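Local structure of hypothetical fimbrial assembly protein (Parabacteroides distasonis, 3R4R) at residues 45-49 / 61-66. The protein is a putative subunit of the fimbrium tip, part of surface filaments that mediate cell adhesion and biofilm formation. Residues are numbered along the deposited sequence; the frame is centred on the assembly and turned at random.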
loop_
_atom_site.group_PDB
_atom_site.type_symbol
_atom_site.label_atom_id
_atom_site.label_comp_id
_atom_site.label_asym_id
_atom_site.label_seq_id
_atom_site.Cartn_x
_atom_site.Cartn_y
_atom_site.Cartn_z
ATOM N N GLN A 45 6.018 -7.222 8.468
ATOM C CA GLN A 45 6.103 -7.762 9.819
ATOM C C GLN A 45 5.161 -8.942 9.974
ATOM O O GLN A 45 5.394 -9.789 10.825
ATOM C CB GLN A 45 5.785 -6.685 10.860
ATOM C CG GLN A 45 6.782 -5.531 10.884
ATOM C CD GLN A 45 6.562 -4.609 12.056
ATOM O OE1 GLN A 45 6.563 -5.019 13.218
ATOM N NE2 GLN A 45 6.487 -3.324 11.785
ATOM N N ASN A 46 4.123 -9.018 9.135
ATOM C CA ASN A 46 3.091 -10.059 9.141
ATOM C C ASN A 46 2.311 -10.045 7.826
ATOM O O ASN A 46 2.302 -9.030 7.143
ATOM C CB ASN A 46 2.134 -9.855 10.334
ATOM C CG ASN A 46 1.333 -8.569 10.307
ATOM O OD1 ASN A 46 0.436 -8.374 9.481
ATOM N ND2 ASN A 46 1.561 -7.707 11.274
ATOM N N CYS A 47 1.660 -11.137 7.474
ATOM C CA CYS A 47 0.839 -11.197 6.267
ATOM C C CYS A 47 -0.212 -12.289 6.402
ATOM O O CYS A 47 -0.105 -13.191 7.228
ATOM C CB CYS A 47 1.675 -11.403 4.997
ATOM S SG CYS A 47 2.557 -12.988 4.903
ATOM N N HIS A 48 -1.230 -12.171 5.549
ATOM C CA HIS A 48 -2.329 -13.074 5.339
ATOM C C HIS A 48 -2.222 -13.583 3.915
ATOM O O HIS A 48 -2.153 -12.783 2.986
ATOM C CB HIS A 48 -3.693 -12.399 5.638
ATOM C CG HIS A 48 -4.880 -13.239 5.267
ATOM N ND1 HIS A 48 -5.378 -14.207 6.113
ATOM C CD2 HIS A 48 -5.639 -13.208 4.149
ATOM C CE1 HIS A 48 -6.409 -14.740 5.476
ATOM N NE2 HIS A 48 -6.593 -14.182 4.293
ATOM N N VAL A 49 -2.151 -14.904 3.744
ATOM C CA VAL A 49 -2.066 -15.507 2.415
ATOM C C VAL A 49 -3.317 -16.352 2.229
ATOM O O VAL A 49 -3.680 -17.137 3.103
ATOM C CB VAL A 49 -0.743 -16.313 2.220
ATOM C CG1 VAL A 49 -0.736 -17.088 0.909
ATOM C CG2 VAL A 49 0.472 -15.393 2.309
ATOM N N PHE A 61 -5.814 -20.740 3.737
ATOM C CA PHE A 61 -5.339 -19.444 4.204
ATOM C C PHE A 61 -4.348 -19.674 5.347
ATOM O O PHE A 61 -4.500 -20.634 6.105
ATOM C CB PHE A 61 -6.479 -18.480 4.629
ATOM C CG PHE A 61 -6.921 -18.583 6.067
ATOM C CD1 PHE A 61 -7.909 -19.484 6.443
ATOM C CD2 PHE A 61 -6.321 -17.805 7.051
ATOM C CE1 PHE A 61 -8.288 -19.608 7.780
ATOM C CE2 PHE A 61 -6.683 -17.949 8.388
ATOM C CZ PHE A 61 -7.673 -18.841 8.745
ATOM N N LYS A 62 -3.403 -18.746 5.540
ATOM C CA LYS A 62 -2.454 -18.825 6.647
ATOM C C LYS A 62 -2.007 -17.431 6.973
ATOM O O LYS A 62 -1.885 -16.580 6.080
ATOM C CB LYS A 62 -1.268 -19.759 6.306
ATOM C CG LYS A 62 -0.186 -19.877 7.362
ATOM C CD LYS A 62 0.723 -21.074 7.097
ATOM C CE LYS A 62 1.963 -21.137 7.970
ATOM N NZ LYS A 62 1.679 -21.129 9.427
ATOM N N ASN A 63 -1.819 -17.183 8.274
ATOM C CA ASN A 63 -1.337 -15.924 8.813
ATOM C C ASN A 63 0.065 -16.131 9.302
ATOM O O ASN A 63 0.286 -16.974 10.186
ATOM C CB ASN A 63 -2.268 -15.405 9.918
ATOM C CG ASN A 63 -3.644 -15.062 9.396
ATOM O OD1 ASN A 63 -3.825 -14.409 8.351
ATOM N ND2 ASN A 63 -4.646 -15.455 10.140
ATOM N N PHE A 64 1.023 -15.431 8.650
ATOM C CA PHE A 64 2.466 -15.438 8.966
ATOM C C PHE A 64 2.859 -14.241 9.776
ATOM O O PHE A 64 2.288 -13.169 9.591
ATOM C CB PHE A 64 3.326 -15.455 7.698
ATOM C CG PHE A 64 3.128 -16.650 6.807
ATOM C CD1 PHE A 64 2.139 -16.649 5.823
ATOM C CD2 PHE A 64 3.984 -17.740 6.887
ATOM C CE1 PHE A 64 1.987 -17.737 4.970
ATOM C CE2 PHE A 64 3.843 -18.818 6.020
ATOM C CZ PHE A 64 2.848 -18.812 5.065
ATOM N N TYR A 65 3.862 -14.407 10.649
ATOM C CA TYR A 65 4.380 -13.341 11.503
ATOM C C TYR A 65 5.910 -13.253 11.308
ATOM O O TYR A 65 6.465 -14.024 10.531
ATOM C CB TYR A 65 3.959 -13.572 12.962
ATOM C CG TYR A 65 2.455 -13.456 13.111
ATOM C CD1 TYR A 65 1.842 -12.214 13.266
ATOM C CD2 TYR A 65 1.632 -14.575 12.996
ATOM C CE1 TYR A 65 0.447 -12.099 13.368
ATOM C CE2 TYR A 65 0.241 -14.470 13.099
ATOM C CZ TYR A 65 -0.347 -13.227 13.274
ATOM O OH TYR A 65 -1.715 -13.105 13.369
ATOM N N SER A 66 6.566 -12.265 11.937
ATOM C CA SER A 66 7.995 -11.946 11.729
ATOM C C SER A 66 8.920 -13.185 11.842
ATOM O O SER A 66 9.870 -13.259 11.068
ATOM C CB SER A 66 8.485 -10.879 12.704
ATOM O OG SER A 66 8.281 -11.237 14.059
#
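H48 ND1 donates a hydrogen bond to N63 OD1, 2.7 Å away. The acceptor lies almost in the imidazole plane, while the ring and the amide plane are turned 39° apart. H48 CG sits anti to the backbone N (chi1 173°), which brings the ring close to N63 on the next strand. The other ring nitrogen, NE2, bonds to Y127 OH, and N63 ND2 bonds to D115 OD1. Ring and amide are thus each held at two points, and their polar links run on into nearby loops. A leucine in place of H48 would probably leave N63 OD1 and the Y127 hydroxyl without this mate, and the N63 amide less firmly fixed, with its bond to D115 remaining.

The backbones pair in antiparallel register. C47 and F64 form one hydrogen-bonded pair, with F64 N 2.9 Å from C47 O. V49 and K62 form the other, in which V49 N gives a nearly straight bond to K62 O (2.9 Å, N-H...O 171°). H48 and N63 are the non-hydrogen-bonded pair between them. These are the two arms of a beta hairpin, strands 46-52 and 58-65. Strand 96-104 pairs antiparallel with the other edge of strand 46-52.

On the face of C47, V49, K62 and F64 the contacts across the strands are apolar. C47 SG lies 3.8 Å from F64 CD1, an oblique sulfur-aromatic contact. V49 CG2 reaches F64 CE1 at 3.9 Å. L83 and L85 of strand 78-90 pack against this face. K62 CG lies over one face of the F64 ring, toward its rim. Beside N63, H48 CE1 also meets F61 CD2 at 3.4 Å, the two rings rim to rim. Farther along, N46 CB rests 3.8 Å from Y65 CD1, and the Y65 hydroxyl bonds to N108 O.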